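Local coordinates for iron-regulated outer membrane protein (Neisseria meningitidis, PDB 4B7O) that is a TonB-dependent transporter that carries iron across the meningococcal outer membrane, probably taking up ferric siderophores, at residues Asp548-Ser556 against Glu593-Gly601; Phe616-Ala627 against Gly666-Lys674. One frame throughout, in Å; residues are numbered along the deposited sequence.

Overall arrangement
Both contacts belong to the beta-barrel of a TonB-dependent transporter, yet sit toward opposite ends of its strands. Contact 1 pairs neighbouring strands near the turns that join each to its other neighbour, probably at the periplasmic rim, where one sheet face meets the plug. Contact 2 joins the far end of strand 603-618 and the loop after it to the loop that follows strand 652-665, probably on the extracellular side. The centres of contact 1 and contact 2 are about 39 Å apart, their nearest atoms about 15 Å apart. Strands 578-600 and 603-618, consecutive in the chain and paired in the barrel wall, run from one contact toward the other. This is the apoprotein form.

Contact 1: Asp548-Ser556 against Glu593-Gly601; sequences DGTFAANGS and ELGASYRTG
Ala552 and Ser597 exchange two backbone hydrogen bonds in the middle of an antiparallel strand pair, Ala552 N to Ser597 O at 2.9 Å and Ser597 N to Ala552 O at 2.7 Å. The same reciprocal pair of hydrogen bonds recurs at Asn554 with Gly595 and, somewhat longer, at Ser556 with Glu593. Between these pairs the small Ala553 and Ala596 bring their CA atoms to 3.9 Å, so the strands lie tightly together here. On the face carrying Asn554 and Ser597 the packing is polar. Ser597 OG, wedged between its own N and carbonyl carbon (chi1 54°), rests 3.5 Å from Ala552 CB. The Asn554 amide merely lies over the Gly595 backbone, OD1 3.9 Å from Gly595 N, too long for a hydrogen bond.

The alanine face loosens toward its ends. With CG anti to N (chi1 -178°), the Phe551 ring leans obliquely over the partner strand, CD1 3.3 Å from Ser597 O and CZ 4.2 Å from Ala596 CB. Tyr598 CE1 runs beside Thr550 CG2 at 3.5 Å. The exposed Phe551 and Leu594 suit the lipid-facing surface expected of such a barrel. At the 548-550 turn, Asp548 OD1 accepts from Thr550 N in an Asx turn and from Phe551 N in an Asx motif; a CB on Gly549 (phi 78°) would press against Asp548 O.

Strand 535-547 flanks the pair beyond Ala553 and Gly555, and strand 603-618 beyond Leu594 and Ala596. Plug residues meet the polar face at its Asn554, Ser556 and Glu593 end: Ser65 N bonds Ser556 OG, and Glu593 makes salt bridges to Lys151 and Arg110.

Contact 2: Phe616-Ala627 against Gly666-Lys674; sequences FYDTHPKKLLSA and GSILVAGQK
Ile668 swings CG1 between its own backbone N and carbonyl carbon (chi1 61°), and with the rest of its chain extended this lays CD1 over one face of the Phe616 ring, a CH-pi contact 3.9 Å from the centroid and displaced toward the rim. In Val670, chi1 163° leaves CG2 anti to the carbonyl carbon, and this puts CG2 over the centre of the Tyr617 ring, 3.5 Å from that centroid. These contacts join a strand end and the loop after it to a second loop of a TonB-dependent beta-barrel: the end of strand 603-618 reaches past strand 638-647, its neighbour in the wall, to the loop after strand 652-665. The backbone makes a single bridge, with Phe616 N donating to Ile668 O at 2.7 Å and Val670 N to Phe616 O at 2.9 Å.

The bridge runs into a type I turn, Leu669 to Gly672, closed by Gly672 N to Leu669 O; Gly672 suits its last position, where phi is strongly positive. The forked end of Leu669 fits between the strand end and the returning loop at Leu625-Ala627: CD2 meets Phe616 CB and Leu625 CB, while CD1 lies 3.6 Å from Leu625 O and near Ala627, whose small methyl admits it closely. That loop is itself drawn together by Leu625 N, which donates to Asp618 OD1. Tyr617 also stacks on Tyr586 of strand 578-600, which anchors the ring that Val670 covers.

At the other margin Ser667 forms an ST turn, its OG accepting from Leu669 N. Gln673 suits its place by offering both amide ends: NE2 bonds Glu681, whereas OE1 receives Ser667 OG at 2.7 Å and lies 3.2 Å from Ala627 CB.

Contact 1: Asp548-Ser556 against Glu593-Gly601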
ATOM      1  N   ASP A 548       3.449  29.447   7.701  1.00 39.64           N
ATOM      2  CA  ASP A 548       3.562  30.884   7.419  1.00 45.90           C
ATOM      3  C   ASP A 548       4.417  31.120   6.177  1.00 48.51           C
ATOM      4  O   ASP A 548       4.981  32.192   5.981  1.00 52.71           O
ATOM      5  CB  ASP A 548       4.151  31.620   8.629  1.00 44.14           C
ATOM      6  CG  ASP A 548       5.573  31.216   8.888  1.00 44.96           C
ATOM      7  OD1 ASP A 548       6.238  30.860   7.905  1.00 42.84           O
ATOM      8  OD2 ASP A 548       6.022  31.238  10.052  1.00 47.30           O
ATOM      9  N   GLY A 549       4.531  30.101   5.341  1.00 47.76           N
ATOM     10  CA  GLY A 549       5.352  30.192   4.161  1.00 47.39           C
ATOM     11  C   GLY A 549       6.850  30.053   4.374  1.00 47.74           C
ATOM     12  O   GLY A 549       7.556  29.935   3.417  1.00 49.09           O
ATOM     13  N   THR A 550       7.315  30.077   5.621  1.00 46.65           N
ATOM     14  CA  THR A 550       8.705  29.864   5.997  1.00 46.70           C
ATOM     15  C   THR A 550       8.788  28.655   6.924  1.00 51.77           C
ATOM     16  O   THR A 550       9.512  27.677   6.670  1.00 55.87           O
ATOM     17  CB  THR A 550       9.251  31.070   6.794  1.00 47.01           C
ATOM     18  OG1 THR A 550       9.676  32.073   5.867  1.00 52.55           O
ATOM     19  CG2 THR A 550      10.465  30.691   7.656  1.00 47.37           C
ATOM     20  N   PHE A 551       8.070  28.739   8.030  1.00 47.88           N
ATOM     21  CA  PHE A 551       8.060  27.675   8.991  1.00 45.23           C
ATOM     22  C   PHE A 551       6.722  27.002   8.799  1.00 45.41           C
ATOM     23  O   PHE A 551       5.735  27.676   8.486  1.00 47.64           O
ATOM     24  CB  PHE A 551       8.275  28.220  10.402  1.00 45.08           C
ATOM     25  CG  PHE A 551       8.324  27.157  11.458  1.00 47.95           C
ATOM     26  CD1 PHE A 551       9.400  26.269  11.538  1.00 54.43           C
ATOM     27  CD2 PHE A 551       7.296  27.010  12.367  1.00 53.52           C
ATOM     28  CE1 PHE A 551       9.435  25.238  12.500  1.00 51.83           C
ATOM     29  CE2 PHE A 551       7.330  25.981  13.343  1.00 54.46           C
ATOM     30  CZ  PHE A 551       8.395  25.087  13.403  1.00 46.32           C
ATOM     31  N   ALA A 552       6.721  25.671   8.865  1.00 39.74           N
ATOM     32  CA  ALA A 552       5.499  24.865   8.816  1.00 38.56           C
ATOM     33  C   ALA A 552       5.563  23.751   9.890  1.00 36.68           C
ATOM     34  O   ALA A 552       6.649  23.290  10.268  1.00 33.32           O
ATOM     35  CB  ALA A 552       5.318  24.251   7.429  1.00 31.17           C
ATOM     36  N   ALA A 553       4.412  23.316  10.389  1.00 32.01           N
ATOM     37  CA  ALA A 553       4.418  22.220  11.343  1.00 36.58           C
ATOM     38  C   ALA A 553       3.070  21.540  11.285  1.00 35.41           C
ATOM     39  O   ALA A 553       2.125  22.105  10.743  1.00 36.07           O
ATOM     40  CB  ALA A 553       4.785  22.671  12.789  1.00 29.22           C
ATOM     41  N   ASN A 554       2.986  20.328  11.818  1.00 34.46           N
ATOM     42  CA  ASN A 554       1.699  19.685  11.961  1.00 36.54           C
ATOM     43  C   ASN A 554       1.853  18.546  12.934  1.00 36.46           C
ATOM     44  O   ASN A 554       2.974  18.104  13.174  1.00 31.65           O
ATOM     45  CB  ASN A 554       1.180  19.192  10.613  1.00 34.46           C
ATOM     46  CG  ASN A 554       2.209  18.397   9.883  1.00 43.84           C
ATOM     47  OD1 ASN A 554       2.346  17.216  10.123  1.00 41.02           O
ATOM     48  ND2 ASN A 554       2.950  19.046   8.985  1.00 45.80           N
ATOM     49  N   GLY A 555       0.725  18.084  13.467  1.00 33.02           N
ATOM     50  CA  GLY A 555       0.701  17.023  14.425  1.00 33.09           C
ATOM     51  C   GLY A 555      -0.665  16.348  14.429  1.00 34.82           C
ATOM     52  O   GLY A 555      -1.626  16.891  13.915  1.00 36.48           O
ATOM     53  N   SER A 556      -0.727  15.160  15.012  1.00 30.07           N
ATOM     54  CA  SER A 556      -1.925  14.406  15.090  1.00 30.21           C
ATOM     55  C   SER A 556      -1.801  13.575  16.311  1.00 30.02           C
ATOM     56  O   SER A 556      -0.701  13.259  16.709  1.00 31.37           O
ATOM     57  CB  SER A 556      -2.050  13.434  13.908  1.00 34.90           C
ATOM     58  OG  SER A 556      -2.641  14.039  12.756  1.00 39.16           O
ATOM     59  N   GLU A 593       1.995  11.766  15.643  1.00 34.84           N
ATOM     60  CA  GLU A 593       3.022  12.120  14.693  1.00 41.82           C
ATOM     61  C   GLU A 593       3.141  13.664  14.639  1.00 38.78           C
ATOM     62  O   GLU A 593       2.152  14.363  14.780  1.00 35.28           O
ATOM     63  CB  GLU A 593       2.696  11.564  13.311  1.00 41.78           C
ATOM     64  CG  GLU A 593       1.237  11.641  12.996  1.00 56.59           C
ATOM     65  CD  GLU A 593       0.660  10.408  12.287  1.00 68.08           C
ATOM     66  OE1 GLU A 593       0.717   9.249  12.794  1.00 64.44           O
ATOM     67  OE2 GLU A 593       0.077  10.630  11.214  1.00 78.37           O
ATOM     68  N   LEU A 594       4.360  14.159  14.494  1.00 33.78           N
ATOM     69  CA  LEU A 594       4.612  15.551  14.403  1.00 36.47           C
ATOM     70  C   LEU A 594       5.527  15.688  13.243  1.00 37.38           C
ATOM     71  O   LEU A 594       6.375  14.825  13.021  1.00 38.19           O
ATOM     72  CB  LEU A 594       5.339  16.072  15.656  1.00 35.06           C
ATOM     73  CG  LEU A 594       4.563  16.009  16.974  1.00 39.58           C
ATOM     74  CD1 LEU A 594       5.416  15.760  18.203  1.00 37.37           C
ATOM     75  CD2 LEU A 594       3.739  17.245  17.225  1.00 39.69           C
ATOM     76  N   GLY A 595       5.390  16.795  12.530  1.00 38.42           N
ATOM     77  CA  GLY A 595       6.265  17.118  11.425  1.00 38.58           C
ATOM     78  C   GLY A 595       6.459  18.609  11.477  1.00 42.92           C
ATOM     79  O   GLY A 595       5.540  19.319  11.849  1.00 45.95           O
ATOM     80  N   ALA A 596       7.645  19.095  11.137  1.00 39.28           N
ATOM     81  CA  ALA A 596       7.897  20.519  11.086  1.00 43.60           C
ATOM     82  C   ALA A 596       8.843  20.766   9.910  1.00 47.86           C
ATOM     83  O   ALA A 596       9.560  19.857   9.491  1.00 47.51           O
ATOM     84  CB  ALA A 596       8.511  20.984  12.404  1.00 39.11           C
ATOM     85  N   SER A 597       8.871  21.979   9.384  1.00 45.41           N
ATOM     86  CA  SER A 597       9.824  22.301   8.333  1.00 40.52           C
ATOM     87  C   SER A 597      10.143  23.767   8.227  1.00 44.09           C
ATOM     88  O   SER A 597       9.364  24.614   8.689  1.00 46.20           O
ATOM     89  CB  SER A 597       9.344  21.797   6.988  1.00 40.95           C
ATOM     90  OG  SER A 597       8.070  22.272   6.729  1.00 42.68           O
ATOM     91  N   TYR A 598      11.290  24.065   7.610  1.00 40.90           N
ATOM     92  CA  TYR A 598      11.789  25.410   7.536  1.00 42.17           C
ATOM     93  C   TYR A 598      12.293  25.683   6.142  1.00 45.19           C
ATOM     94  O   TYR A 598      13.025  24.893   5.565  1.00 48.64           O
ATOM     95  CB  TYR A 598      12.881  25.603   8.567  1.00 45.64           C
ATOM     96  CG  TYR A 598      13.520  26.973   8.545  1.00 53.82           C
ATOM     97  CD1 TYR A 598      12.823  28.116   8.975  1.00 55.83           C
ATOM     98  CD2 TYR A 598      14.848  27.126   8.159  1.00 59.72           C
ATOM     99  CE1 TYR A 598      13.426  29.372   8.988  1.00 52.57           C
ATOM    100  CE2 TYR A 598      15.457  28.376   8.172  1.00 64.33           C
ATOM    101  CZ  TYR A 598      14.739  29.490   8.584  1.00 56.99           C
ATOM    102  OH  TYR A 598      15.357  30.703   8.563  1.00 57.40           O
ATOM    103  N   ARG A 599      11.890  26.795   5.571  1.00 45.76           N
ATOM    104  CA  ARG A 599      12.379  27.127   4.253  1.00 49.58           C
ATOM    105  C   ARG A 599      12.799  28.570   4.133  1.00 49.43           C
ATOM    106  O   ARG A 599      11.965  29.448   4.308  1.00 49.41           O
ATOM    107  CB  ARG A 599      11.275  26.900   3.252  1.00 54.45           C
ATOM    108  CG  ARG A 599      10.810  25.477   3.162  1.00 60.14           C
ATOM    109  CD  ARG A 599      10.477  25.250   1.713  1.00 70.55           C
ATOM    110  NE  ARG A 599      11.610  25.658   0.884  1.00 84.61           N
ATOM    111  CZ  ARG A 599      11.570  25.872  -0.436  1.00 86.43           C
ATOM    112  NH1 ARG A 599      10.434  25.737  -1.122  1.00 79.75           N
ATOM    113  NH2 ARG A 599      12.681  26.226  -1.074  1.00 83.14           N
ATOM    114  N   THR A 600      14.060  28.817   3.792  1.00 49.55           N
ATOM    115  CA  THR A 600      14.506  30.149   3.405  1.00 50.04           C
ATOM    116  C   THR A 600      15.572  30.066   2.343  1.00 54.71           C
ATOM    117  O   THR A 600      16.614  29.463   2.592  1.00 55.66           O
ATOM    118  CB  THR A 600      15.107  30.953   4.598  1.00 61.26           C
ATOM    119  OG1 THR A 600      16.065  31.892   4.102  1.00 72.63           O
ATOM    120  CG2 THR A 600      15.874  30.099   5.583  1.00 55.76           C
ATOM    121  N   GLY A 601      15.331  30.675   1.181  1.00 55.70           N
ATOM    122  CA  GLY A 601      16.373  30.919   0.167  1.00 56.52           C
ATOM    123  C   GLY A 601      17.216  29.740  -0.325  1.00 63.04           C
ATOM    124  O   GLY A 601      18.461  29.810  -0.421  1.00 69.63           O
TER

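Contact 2: Phe616-Ala627 against Gly666-Lys674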
ATOM      1  N   PHE A 616      -3.457  -6.248  19.602  1.00 47.90           N
ATOM      2  CA  PHE A 616      -4.517  -7.170  19.112  1.00 45.52           C
ATOM      3  C   PHE A 616      -4.996  -8.030  20.278  1.00 43.71           C
ATOM      4  O   PHE A 616      -4.174  -8.728  20.880  1.00 46.22           O
ATOM      5  CB  PHE A 616      -3.951  -8.039  17.994  1.00 38.16           C
ATOM      6  CG  PHE A 616      -3.823  -7.331  16.676  1.00 37.34           C
ATOM      7  CD1 PHE A 616      -2.996  -6.210  16.531  1.00 34.76           C
ATOM      8  CD2 PHE A 616      -4.495  -7.818  15.551  1.00 38.42           C
ATOM      9  CE1 PHE A 616      -2.884  -5.549  15.317  1.00 35.79           C
ATOM     10  CE2 PHE A 616      -4.395  -7.165  14.314  1.00 38.94           C
ATOM     11  CZ  PHE A 616      -3.585  -6.028  14.202  1.00 40.26           C
ATOM     12  N   TYR A 617      -6.284  -7.934  20.628  1.00 41.95           N
ATOM     13  CA  TYR A 617      -6.831  -8.627  21.832  1.00 45.27           C
ATOM     14  C   TYR A 617      -7.688  -9.804  21.451  1.00 46.94           C
ATOM     15  O   TYR A 617      -8.644  -9.649  20.657  1.00 53.57           O
ATOM     16  CB  TYR A 617      -7.742  -7.708  22.638  1.00 43.34           C
ATOM     17  CG  TYR A 617      -7.043  -6.568  23.268  1.00 41.21           C
ATOM     18  CD1 TYR A 617      -6.728  -5.424  22.515  1.00 43.16           C
ATOM     19  CD2 TYR A 617      -6.677  -6.613  24.599  1.00 40.01           C
ATOM     20  CE1 TYR A 617      -6.069  -4.362  23.087  1.00 43.45           C
ATOM     21  CE2 TYR A 617      -6.014  -5.545  25.192  1.00 41.74           C
ATOM     22  CZ  TYR A 617      -5.724  -4.423  24.427  1.00 43.31           C
ATOM     23  OH  TYR A 617      -5.077  -3.350  24.944  1.00 46.55           O
ATOM     24  N   ASP A 618      -7.385 -10.954  22.041  1.00 51.22           N
ATOM     25  CA  ASP A 618      -7.987 -12.233  21.635  1.00 55.15           C
ATOM     26  C   ASP A 618      -9.243 -12.426  22.436  1.00 53.81           C
ATOM     27  O   ASP A 618      -9.183 -12.490  23.665  1.00 58.62           O
ATOM     28  CB  ASP A 618      -7.029 -13.387  21.994  1.00 57.64           C
ATOM     29  CG  ASP A 618      -5.861 -13.546  21.007  1.00 59.05           C
ATOM     30  OD1 ASP A 618      -6.069 -14.046  19.871  1.00 59.89           O
ATOM     31  OD2 ASP A 618      -4.723 -13.202  21.388  1.00 65.77           O
ATOM     32  N   THR A 619     -10.392 -12.535  21.802  1.00 49.91           N
ATOM     33  CA  THR A 619     -11.560 -12.901  22.625  1.00 51.68           C
ATOM     34  C   THR A 619     -12.107 -14.277  22.322  1.00 56.94           C
ATOM     35  O   THR A 619     -13.286 -14.536  22.575  1.00 63.96           O
ATOM     36  CB  THR A 619     -12.732 -11.936  22.436  1.00 51.99           C
ATOM     37  OG1 THR A 619     -13.123 -11.931  21.048  1.00 54.13           O
ATOM     38  CG2 THR A 619     -12.370 -10.529  22.938  1.00 49.25           C
ATOM     39  N   HIS A 620     -11.276 -15.152  21.759  1.00 60.78           N
ATOM     40  CA  HIS A 620     -11.737 -16.469  21.298  1.00 54.30           C
ATOM     41  C   HIS A 620     -10.902 -17.542  21.927  1.00 53.83           C
ATOM     42  O   HIS A 620      -9.660 -17.483  21.897  1.00 49.60           O
ATOM     43  CB  HIS A 620     -11.725 -16.525  19.775  1.00 54.15           C
ATOM     44  CG  HIS A 620     -12.241 -17.827  19.169  1.00 55.84           C
ATOM     45  ND1 HIS A 620     -11.648 -19.039  19.400  1.00 56.51           N
ATOM     46  CD2 HIS A 620     -13.284 -18.064  18.239  1.00 51.57           C
ATOM     47  CE1 HIS A 620     -12.307 -20.000  18.691  1.00 57.28           C
ATOM     48  NE2 HIS A 620     -13.295 -19.397  17.972  1.00 53.66           N
ATOM     49  N   PRO A 621     -11.577 -18.543  22.524  1.00 53.41           N
ATOM     50  CA  PRO A 621     -10.921 -19.603  23.287  1.00 55.35           C
ATOM     51  C   PRO A 621      -9.610 -20.111  22.675  1.00 57.45           C
ATOM     52  O   PRO A 621      -8.591 -20.095  23.372  1.00 55.71           O
ATOM     53  CB  PRO A 621     -11.987 -20.737  23.374  1.00 55.39           C
ATOM     54  CG  PRO A 621     -13.294 -20.119  22.985  1.00 51.86           C
ATOM     55  CD  PRO A 621     -13.049 -18.697  22.507  1.00 58.94           C
ATOM     56  N   LYS A 622      -9.618 -20.546  21.405  1.00 58.65           N
ATOM     57  CA  LYS A 622      -8.372 -21.038  20.766  1.00 60.43           C
ATOM     58  C   LYS A 622      -7.790 -19.848  20.006  1.00 65.96           C
ATOM     59  O   LYS A 622      -8.093 -19.672  18.837  1.00 72.66           O
ATOM     60  CB  LYS A 622      -8.666 -22.196  19.790  1.00 61.85           C
ATOM     61  CG  LYS A 622      -9.596 -23.300  20.298  1.00 66.16           C
ATOM     62  CD  LYS A 622      -8.962 -24.080  21.459  1.00 75.37           C
ATOM     63  CE  LYS A 622      -9.731 -25.363  21.766  1.00 71.87           C
ATOM     64  NZ  LYS A 622      -9.225 -25.947  23.032  1.00 73.10           N
ATOM     65  N   LYS A 623      -6.980 -19.032  20.676  1.00 61.62           N
ATOM     66  CA  LYS A 623      -6.745 -17.629  20.286  1.00 54.54           C
ATOM     67  C   LYS A 623      -6.361 -17.464  18.831  1.00 54.16           C
ATOM     68  O   LYS A 623      -5.225 -17.770  18.448  1.00 52.18           O
ATOM     69  CB  LYS A 623      -5.624 -17.065  21.150  1.00 58.71           C
ATOM     70  CG  LYS A 623      -5.927 -17.095  22.636  1.00 58.60           C
ATOM     71  CD  LYS A 623      -4.668 -16.809  23.416  1.00 60.87           C
ATOM     72  CE  LYS A 623      -4.103 -18.081  24.020  1.00 63.10           C
ATOM     73  NZ  LYS A 623      -2.698 -17.858  24.456  1.00 65.88           N
ATOM     74  N   LEU A 624      -7.304 -16.987  18.017  1.00 50.27           N
ATOM     75  CA  LEU A 624      -7.119 -17.026  16.585  1.00 44.63           C
ATOM     76  C   LEU A 624      -6.513 -15.781  16.005  1.00 51.96           C
ATOM     77  O   LEU A 624      -6.467 -15.693  14.766  1.00 53.36           O
ATOM     78  CB  LEU A 624      -8.419 -17.289  15.860  1.00 47.54           C
ATOM     79  CG  LEU A 624      -9.149 -18.555  16.293  1.00 51.15           C
ATOM     80  CD1 LEU A 624     -10.643 -18.387  16.022  1.00 46.07           C
ATOM     81  CD2 LEU A 624      -8.544 -19.823  15.677  1.00 45.53           C
ATOM     82  N   LEU A 625      -6.080 -14.820  16.851  1.00 48.11           N
ATOM     83  CA  LEU A 625      -5.435 -13.598  16.332  1.00 47.89           C
ATOM     84  C   LEU A 625      -3.964 -13.832  15.954  1.00 44.50           C
ATOM     85  O   LEU A 625      -3.249 -14.539  16.653  1.00 49.97           O
ATOM     86  CB  LEU A 625      -5.591 -12.385  17.287  1.00 41.59           C
ATOM     87  CG  LEU A 625      -6.962 -11.704  17.237  1.00 41.20           C
ATOM     88  CD1 LEU A 625      -6.964 -10.319  17.841  1.00 41.03           C
ATOM     89  CD2 LEU A 625      -7.513 -11.601  15.845  1.00 43.02           C
ATOM     90  N   SER A 626      -3.495 -13.162  14.909  1.00 45.33           N
ATOM     91  CA  SER A 626      -2.156 -13.429  14.328  1.00 46.03           C
ATOM     92  C   SER A 626      -1.099 -12.318  14.449  1.00 42.87           C
ATOM     93  O   SER A 626      -1.414 -11.144  14.248  1.00 46.06           O
ATOM     94  CB  SER A 626      -2.327 -13.743  12.839  1.00 40.83           C
ATOM     95  OG  SER A 626      -1.075 -14.097  12.260  1.00 43.05           O
ATOM     96  N   ALA A 627       0.154 -12.713  14.665  1.00 42.98           N
ATOM     97  CA  ALA A 627       1.298 -11.782  14.692  1.00 44.52           C
ATOM     98  C   ALA A 627       1.937 -11.539  13.330  1.00 45.72           C
ATOM     99  O   ALA A 627       3.009 -10.941  13.228  1.00 47.02           O
ATOM    100  CB  ALA A 627       2.356 -12.283  15.640  1.00 40.99           C
ATOM    101  N   GLY A 666       7.896  -6.077  22.378  1.00 39.63           N
ATOM    102  CA  GLY A 666       6.512  -6.519  22.362  1.00 38.36           C
ATOM    103  C   GLY A 666       5.975  -6.912  20.988  1.00 43.77           C
ATOM    104  O   GLY A 666       6.327  -6.342  19.937  1.00 37.92           O
ATOM    105  N   SER A 667       5.103  -7.904  21.029  1.00 40.57           N
ATOM    106  CA  SER A 667       4.354  -8.368  19.878  1.00 38.53           C
ATOM    107  C   SER A 667       3.183  -7.422  19.682  1.00 41.03           C
ATOM    108  O   SER A 667       2.797  -6.701  20.622  1.00 41.69           O
ATOM    109  CB  SER A 667       3.854  -9.813  20.191  1.00 40.32           C
ATOM    110  OG  SER A 667       2.879 -10.305  19.262  1.00 41.24           O
ATOM    111  N   ILE A 668       2.577  -7.432  18.495  1.00 40.96           N
ATOM    112  CA  ILE A 668       1.276  -6.787  18.376  1.00 42.62           C
ATOM    113  C   ILE A 668       0.172  -7.524  19.205  1.00 46.99           C
ATOM    114  O   ILE A 668      -0.860  -6.921  19.535  1.00 42.72           O
ATOM    115  CB  ILE A 668       0.850  -6.631  16.910  1.00 40.73           C
ATOM    116  CG1 ILE A 668       0.734  -8.000  16.242  1.00 43.86           C
ATOM    117  CG2 ILE A 668       1.833  -5.761  16.159  1.00 38.75           C
ATOM    118  CD1 ILE A 668      -0.090  -7.996  14.955  1.00 39.25           C
ATOM    119  N   LEU A 669       0.372  -8.820  19.516  1.00 44.16           N
ATOM    120  CA  LEU A 669      -0.624  -9.594  20.257  1.00 44.25           C
ATOM    121  C   LEU A 669      -0.518  -9.354  21.761  1.00 47.30           C
ATOM    122  O   LEU A 669       0.504  -9.617  22.397  1.00 45.45           O
ATOM    123  CB  LEU A 669      -0.548 -11.111  19.953  1.00 43.83           C
ATOM    124  CG  LEU A 669      -0.795 -11.530  18.493  1.00 49.27           C
ATOM    125  CD1 LEU A 669      -0.426 -12.985  18.222  1.00 40.26           C
ATOM    126  CD2 LEU A 669      -2.234 -11.250  18.111  1.00 45.24           C
ATOM    127  N   VAL A 670      -1.615  -8.885  22.329  1.00 51.20           N
ATOM    128  CA  VAL A 670      -1.691  -8.645  23.741  1.00 49.54           C
ATOM    129  C   VAL A 670      -1.468  -9.971  24.483  1.00 49.81           C
ATOM    130  O   VAL A 670      -0.766 -10.008  25.508  1.00 43.42           O
ATOM    131  CB  VAL A 670      -3.057  -8.042  24.089  1.00 48.39           C
ATOM    132  CG1 VAL A 670      -3.347  -8.155  25.593  1.00 46.80           C
ATOM    133  CG2 VAL A 670      -3.081  -6.606  23.620  1.00 48.01           C
ATOM    134  N   ALA A 671      -2.079 -11.035  23.954  1.00 48.23           N
ATOM    135  CA  ALA A 671      -1.903 -12.410  24.460  1.00 52.57           C
ATOM    136  C   ALA A 671      -0.442 -12.974  24.305  1.00 55.21           C
ATOM    137  O   ALA A 671      -0.075 -13.943  24.972  1.00 59.05           O
ATOM    138  CB  ALA A 671      -2.941 -13.338  23.810  1.00 45.92           C
ATOM    139  N   GLY A 672       0.384 -12.344  23.456  1.00 56.96           N
ATOM    140  CA  GLY A 672       1.787 -12.768  23.211  1.00 53.88           C
ATOM    141  C   GLY A 672       1.904 -13.577  21.917  1.00 50.69           C
ATOM    142  O   GLY A 672       0.949 -14.194  21.453  1.00 52.66           O
ATOM    143  N   GLN A 673       3.064 -13.574  21.291  1.00 50.02           N
ATOM    144  CA  GLN A 673       3.203 -14.365  20.073  1.00 47.85           C
ATOM    145  C   GLN A 673       4.108 -15.593  20.292  1.00 45.83           C
ATOM    146  O   GLN A 673       5.013 -15.566  21.123  1.00 47.02           O
ATOM    147  CB  GLN A 673       3.611 -13.485  18.875  1.00 42.97           C
ATOM    148  CG  GLN A 673       5.082 -13.449  18.549  1.00 45.10           C
ATOM    149  CD  GLN A 673       5.449 -12.298  17.635  1.00 49.29           C
ATOM    150  OE1 GLN A 673       4.725 -11.311  17.553  1.00 59.19           O
ATOM    151  NE2 GLN A 673       6.608 -12.388  16.987  1.00 46.16           N
ATOM    152  N   LYS A 674       3.831 -16.680  19.571  1.00 52.42           N
ATOM    153  CA  LYS A 674       4.559 -17.960  19.797  1.00 63.40           C
ATOM    154  C   LYS A 674       5.395 -18.496  18.607  1.00 67.22           C
ATOM    155  O   LYS A 674       5.036 -18.292  17.427  1.00 65.76           O
ATOM    156  CB  LYS A 674       3.624 -19.048  20.375  1.00 54.65           C
ATOM    157  CG  LYS A 674       2.182 -18.960  19.884  1.00 59.32           C
ATOM    158  CD  LYS A 674       1.301 -20.114  20.388  1.00 64.74           C
ATOM    159  CE  LYS A 674       0.762 -19.901  21.811  1.00 61.48           C
ATOM    160  NZ  LYS A 674       1.781 -19.267  22.716  1.00 66.26           N
TER